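Local coordinates for protein oxidoreductase, Gfo/Idh/MocA family (Vibrio cholerae, PDB 1XEA) that probably works as a nucleotide-dependent oxidoreductase of the Gfo/Idh/MocA family, holding a dinucleotide cofactor such as NAD(P) on its Rossmann domain, at residues A[81-84]-A[85-88]; A[71-74]-A[75-78]. All coordinates share one frame; numbering follows the deposited sequence.

Contact 1 of 2, residues A[81-84]-A[85-88]; sequences AFFL and HLGI
F82 extends its ring opposite the backbone N (chi1 -177°), while L86 keeps CG beside its own N (chi1 -60°), and the two side chains meet one helical turn apart. L86 CD1 lies over one face of the F82 ring, 3.6 Å from its centroid and only 17° off the normal, a CH-pi contact in which the methyl sits somewhat toward the rim. The same methyl and I88 CD1, the latter near the plane of the ring, reach the F83 ring more loosely.

The helix ends here in a Schellman motif. H85 N bonds to A81 O at 2.8 Å, and L86 N to F82 O at 3.2 Å. The motif closes with I88 N on F83 O at 3.0 Å; G87 suits the reversal because its positive phi costs a residue without a side chain little.

F83, L84 and I88 are buried, as their apolar character suits: F83 and L84 touch T90 of strand 90-93, and I88 packs on L60. A81 and L84 rest on helix 100-112, while Y56 meets F82 edge-to-face, so the end of helix 76-85 is set between that helix, a loop and the parallel sheet.

Contact 2 of 2, residues A[71-74]-A[75-78]; sequences AATD and VHST
The backbone folds into two overlapping turns, V75 N bonding to A72 O at 3.3 Å and H76 N to T73 O at 3.2 Å. Against this coil the imidazole of H76 is laid back over the preceding residues. T73 CA sits over one face of the ring, 3.5 Å from its centroid and 27° off the normal, and A72 O lies over the same face. T73 CG2 adds a methyl contact at 3.7 Å to H76 CD2. With CG anti to the carbonyl carbon (chi1 -66°), H76 sends its ring back beside its own backbone N, toward the loop, where the flat imidazole can lie against the T73 backbone and take a CH-pi contact from T73 CA.

V75 occupies the N-cap position of helix 76-85, in the loop that follows strand 66-69 of the Rossmann-type parallel sheet; the loop opens the helix of a beta-alpha-beta unit, the repeating element of this fold. Lacking a polar side-chain atom, V75 cannot cap the helix through its side chain, but its branched side chain packs against small neighbours: its CB lies 4.4 Å from A71 CB, and CG2 lies 4.2 Å from A72 CB. The side chain of D74 runs alongside that of V75 and points the same way; D74 is exposed at this surface turn, where a charged group is at home. S77 OG hydrogen-bonds E102 OE1 on helix 100-112, and T73 also touches P95.

How the contacts relate
Contacts 2 and 1 mark the beginning and the end of helix 76-85, their centres about 14 Å apart. Along the chain contact 2 comes first, leading from strand 66-69 into the helix; contact 1 follows within the same helix and leads out toward strand 90-93. Together they frame a right-handed beta-alpha-beta crossover, since these two strands are parallel neighbours in the five-stranded sheet. The contacts make no direct touch beyond their link along the chain, so the helix itself joins them. Both ends of helix 76-85 meet helix 100-112, through S77 and through A81 and L84. In contact 2, A71 touches what is probably the glycine-rich cofactor turn after strand 3-8, whereas contact 1 sits farther from the chain's centre.

Contact 1 of 2, residues A[81-84]-A[85-88]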
ATOM      1  N   ALA A  81     -29.390 -35.569 -10.610  1.00 53.30           N
ATOM      2  CA  ALA A  81     -29.728 -36.845 -11.230  1.00 53.88           C
ATOM      3  C   ALA A  81     -30.996 -36.727 -12.067  1.00 54.99           C
ATOM      4  O   ALA A  81     -31.039 -37.174 -13.216  1.00 54.39           O
ATOM      5  CB  ALA A  81     -29.910 -37.912 -10.160  1.00 52.86           C
ATOM      6  N   PHE A  82     -32.023 -36.111 -11.491  1.00 56.42           N
ATOM      7  CA  PHE A  82     -33.298 -35.945 -12.181  1.00 57.55           C
ATOM      8  C   PHE A  82     -33.168 -35.416 -13.604  1.00 57.64           C
ATOM      9  O   PHE A  82     -33.625 -36.051 -14.559  1.00 58.19           O
ATOM     10  CB  PHE A  82     -34.221 -35.018 -11.394  1.00 58.32           C
ATOM     11  CG  PHE A  82     -35.580 -34.865 -12.008  1.00 60.27           C
ATOM     12  CD1 PHE A  82     -36.417 -35.971 -12.159  1.00 61.43           C
ATOM     13  CD2 PHE A  82     -36.033 -33.621 -12.426  1.00 60.73           C
ATOM     14  CE1 PHE A  82     -37.690 -35.837 -12.710  1.00 61.13           C
ATOM     15  CE2 PHE A  82     -37.305 -33.475 -12.979  1.00 62.39           C
ATOM     16  CZ  PHE A  82     -38.137 -34.586 -13.123  1.00 61.85           C
ATOM     17  N   PHE A  83     -32.544 -34.256 -13.753  1.00 56.80           N
ATOM     18  CA  PHE A  83     -32.395 -33.682 -15.080  1.00 56.52           C
ATOM     19  C   PHE A  83     -31.306 -34.368 -15.879  1.00 57.71           C
ATOM     20  O   PHE A  83     -31.324 -34.340 -17.109  1.00 58.27           O
ATOM     21  CB  PHE A  83     -32.114 -32.189 -14.985  1.00 53.21           C
ATOM     22  CG  PHE A  83     -33.165 -31.434 -14.238  1.00 49.45           C
ATOM     23  CD1 PHE A  83     -33.104 -31.320 -12.855  1.00 47.08           C
ATOM     24  CD2 PHE A  83     -34.233 -30.855 -14.913  1.00 47.34           C
ATOM     25  CE1 PHE A  83     -34.089 -30.639 -12.155  1.00 45.65           C
ATOM     26  CE2 PHE A  83     -35.224 -30.172 -14.223  1.00 45.68           C
ATOM     27  CZ  PHE A  83     -35.152 -30.062 -12.841  1.00 45.10           C
ATOM     28  N   LEU A  84     -30.356 -34.983 -15.184  1.00 58.41           N
ATOM     29  CA  LEU A  84     -29.286 -35.680 -15.877  1.00 59.69           C
ATOM     30  C   LEU A  84     -29.860 -36.879 -16.615  1.00 61.07           C
ATOM     31  O   LEU A  84     -29.424 -37.204 -17.724  1.00 60.95           O
ATOM     32  CB  LEU A  84     -28.213 -36.135 -14.894  1.00 58.16           C
ATOM     33  CG  LEU A  84     -27.265 -35.025 -14.462  1.00 57.85           C
ATOM     34  CD1 LEU A  84     -26.283 -35.594 -13.459  1.00 58.58           C
ATOM     35  CD2 LEU A  84     -26.527 -34.472 -15.674  1.00 57.12           C
ATOM     36  N   HIS A  85     -30.843 -37.535 -16.005  1.00 62.54           N
ATOM     37  CA  HIS A  85     -31.464 -38.684 -16.634  1.00 64.59           C
ATOM     38  C   HIS A  85     -32.362 -38.223 -17.789  1.00 64.41           C
ATOM     39  O   HIS A  85     -32.394 -38.842 -18.861  1.00 65.01           O
ATOM     40  CB  HIS A  85     -32.262 -39.480 -15.602  1.00 68.07           C
ATOM     41  CG  HIS A  85     -33.023 -40.624 -16.192  1.00 72.82           C
ATOM     42  ND1 HIS A  85     -32.718 -41.170 -17.422  1.00 75.24           N
ATOM     43  CD2 HIS A  85     -34.118 -41.286 -15.751  1.00 74.52           C
ATOM     44  CE1 HIS A  85     -33.597 -42.111 -17.716  1.00 75.99           C
ATOM     45  NE2 HIS A  85     -34.458 -42.201 -16.717  1.00 75.95           N
ATOM     46  N   LEU A  86     -33.084 -37.130 -17.567  1.00 62.74           N
ATOM     47  CA  LEU A  86     -33.958 -36.569 -18.590  1.00 61.02           C
ATOM     48  C   LEU A  86     -33.124 -36.057 -19.763  1.00 60.21           C
ATOM     49  O   LEU A  86     -33.665 -35.528 -20.735  1.00 59.88           O
ATOM     50  CB  LEU A  86     -34.764 -35.411 -18.011  1.00 62.36           C
ATOM     51  CG  LEU A  86     -35.665 -35.779 -16.838  1.00 64.71           C
ATOM     52  CD1 LEU A  86     -36.128 -34.520 -16.114  1.00 65.23           C
ATOM     53  CD2 LEU A  86     -36.846 -36.580 -17.350  1.00 64.55           C
ATOM     54  N   GLY A  87     -31.806 -36.203 -19.654  1.00 59.36           N
ATOM     55  CA  GLY A  87     -30.908 -35.759 -20.708  1.00 58.16           C
ATOM     56  C   GLY A  87     -30.851 -34.255 -20.915  1.00 57.43           C
ATOM     57  O   GLY A  87     -31.116 -33.750 -22.007  1.00 57.91           O
ATOM     58  N   ILE A  88     -30.492 -33.531 -19.864  1.00 56.24           N
ATOM     59  CA  ILE A  88     -30.407 -32.081 -19.952  1.00 55.46           C
ATOM     60  C   ILE A  88     -29.119 -31.569 -19.307  1.00 55.51           C
ATOM     61  O   ILE A  88     -28.794 -31.945 -18.182  1.00 56.79           O
ATOM     62  CB  ILE A  88     -31.619 -31.443 -19.256  1.00 54.06           C
ATOM     63  CG1 ILE A  88     -32.900 -32.003 -19.875  1.00 53.44           C
ATOM     64  CG2 ILE A  88     -31.579 -29.934 -19.389  1.00 51.54           C
ATOM     65  CD1 ILE A  88     -34.158 -31.555 -19.182  1.00 56.10           C
TER

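Contact 2 of 2, residues A[71-74]-A[75-78]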
ATOM      1  N   ALA A  71     -29.915 -24.919  -5.146  1.00 51.41           N
ATOM      2  CA  ALA A  71     -30.485 -25.357  -3.886  1.00 51.51           C
ATOM      3  C   ALA A  71     -29.401 -25.730  -2.878  1.00 52.01           C
ATOM      4  O   ALA A  71     -28.209 -25.542  -3.121  1.00 51.18           O
ATOM      5  CB  ALA A  71     -31.401 -26.541  -4.125  1.00 51.31           C
ATOM      6  N   ALA A  72     -29.834 -26.263  -1.741  1.00 54.10           N
ATOM      7  CA  ALA A  72     -28.925 -26.676  -0.682  1.00 56.01           C
ATOM      8  C   ALA A  72     -28.089 -27.855  -1.164  1.00 57.12           C
ATOM      9  O   ALA A  72     -28.449 -28.522  -2.127  1.00 57.70           O
ATOM     10  CB  ALA A  72     -29.718 -27.064   0.551  1.00 56.87           C
ATOM     11  N   THR A  73     -26.981 -28.118  -0.487  1.00 57.96           N
ATOM     12  CA  THR A  73     -26.115 -29.206  -0.892  1.00 59.67           C
ATOM     13  C   THR A  73     -26.794 -30.572  -0.791  1.00 61.33           C
ATOM     14  O   THR A  73     -26.568 -31.445  -1.632  1.00 62.28           O
ATOM     15  CB  THR A  73     -24.823 -29.231  -0.047  1.00 59.67           C
ATOM     16  OG1 THR A  73     -24.285 -27.905   0.059  1.00 59.04           O
ATOM     17  CG2 THR A  73     -23.792 -30.136  -0.692  1.00 59.58           C
ATOM     18  N   ASP A  74     -27.636 -30.744   0.227  1.00 62.73           N
ATOM     19  CA  ASP A  74     -28.329 -32.014   0.480  1.00 63.54           C
ATOM     20  C   ASP A  74     -29.448 -32.341  -0.498  1.00 62.85           C
ATOM     21  O   ASP A  74     -30.145 -33.344  -0.347  1.00 63.09           O
ATOM     22  CB  ASP A  74     -28.883 -32.032   1.916  1.00 65.69           C
ATOM     23  CG  ASP A  74     -29.872 -30.904   2.184  1.00 68.32           C
ATOM     24  OD1 ASP A  74     -31.007 -30.960   1.664  1.00 69.13           O
ATOM     25  OD2 ASP A  74     -29.512 -29.953   2.918  1.00 71.11           O
ATOM     26  N   VAL A  75     -29.610 -31.501  -1.509  1.00 62.56           N
ATOM     27  CA  VAL A  75     -30.660 -31.711  -2.486  1.00 61.98           C
ATOM     28  C   VAL A  75     -30.060 -31.768  -3.879  1.00 61.74           C
ATOM     29  O   VAL A  75     -30.760 -32.044  -4.851  1.00 62.04           O
ATOM     30  CB  VAL A  75     -31.668 -30.566  -2.448  1.00 61.91           C
ATOM     31  CG1 VAL A  75     -32.896 -30.935  -3.228  1.00 63.16           C
ATOM     32  CG2 VAL A  75     -32.008 -30.230  -1.016  1.00 61.64           C
ATOM     33  N   HIS A  76     -28.761 -31.511  -3.976  1.00 60.92           N
ATOM     34  CA  HIS A  76     -28.105 -31.528  -5.274  1.00 60.97           C
ATOM     35  C   HIS A  76     -28.297 -32.858  -6.001  1.00 60.44           C
ATOM     36  O   HIS A  76     -28.878 -32.893  -7.084  1.00 59.13           O
ATOM     37  CB  HIS A  76     -26.603 -31.238  -5.140  1.00 61.47           C
ATOM     38  CG  HIS A  76     -26.282 -29.856  -4.658  1.00 61.01           C
ATOM     39  ND1 HIS A  76     -27.097 -28.769  -4.893  1.00 60.79           N
ATOM     40  CD2 HIS A  76     -25.200 -29.379  -3.997  1.00 60.56           C
ATOM     41  CE1 HIS A  76     -26.531 -27.683  -4.396  1.00 59.74           C
ATOM     42  NE2 HIS A  76     -25.379 -28.025  -3.848  1.00 59.58           N
ATOM     43  N   SER A  77     -27.811 -33.948  -5.408  1.00 60.70           N
ATOM     44  CA  SER A  77     -27.920 -35.271  -6.031  1.00 60.54           C
ATOM     45  C   SER A  77     -29.290 -35.534  -6.626  1.00 60.00           C
ATOM     46  O   SER A  77     -29.411 -35.956  -7.777  1.00 60.56           O
ATOM     47  CB  SER A  77     -27.601 -36.378  -5.025  1.00 60.40           C
ATOM     48  OG  SER A  77     -26.209 -36.447  -4.786  1.00 60.96           O
ATOM     49  N   THR A  78     -30.321 -35.285  -5.835  1.00 57.75           N
ATOM     50  CA  THR A  78     -31.673 -35.503  -6.296  1.00 54.83           C
ATOM     51  C   THR A  78     -31.911 -34.712  -7.565  1.00 52.90           C
ATOM     52  O   THR A  78     -32.024 -35.276  -8.651  1.00 52.63           O
ATOM     53  CB  THR A  78     -32.670 -35.064  -5.237  1.00 55.87           C
ATOM     54  OG1 THR A  78     -32.348 -35.701  -3.996  1.00 56.23           O
ATOM     55  CG2 THR A  78     -34.080 -35.438  -5.647  1.00 55.71           C
TER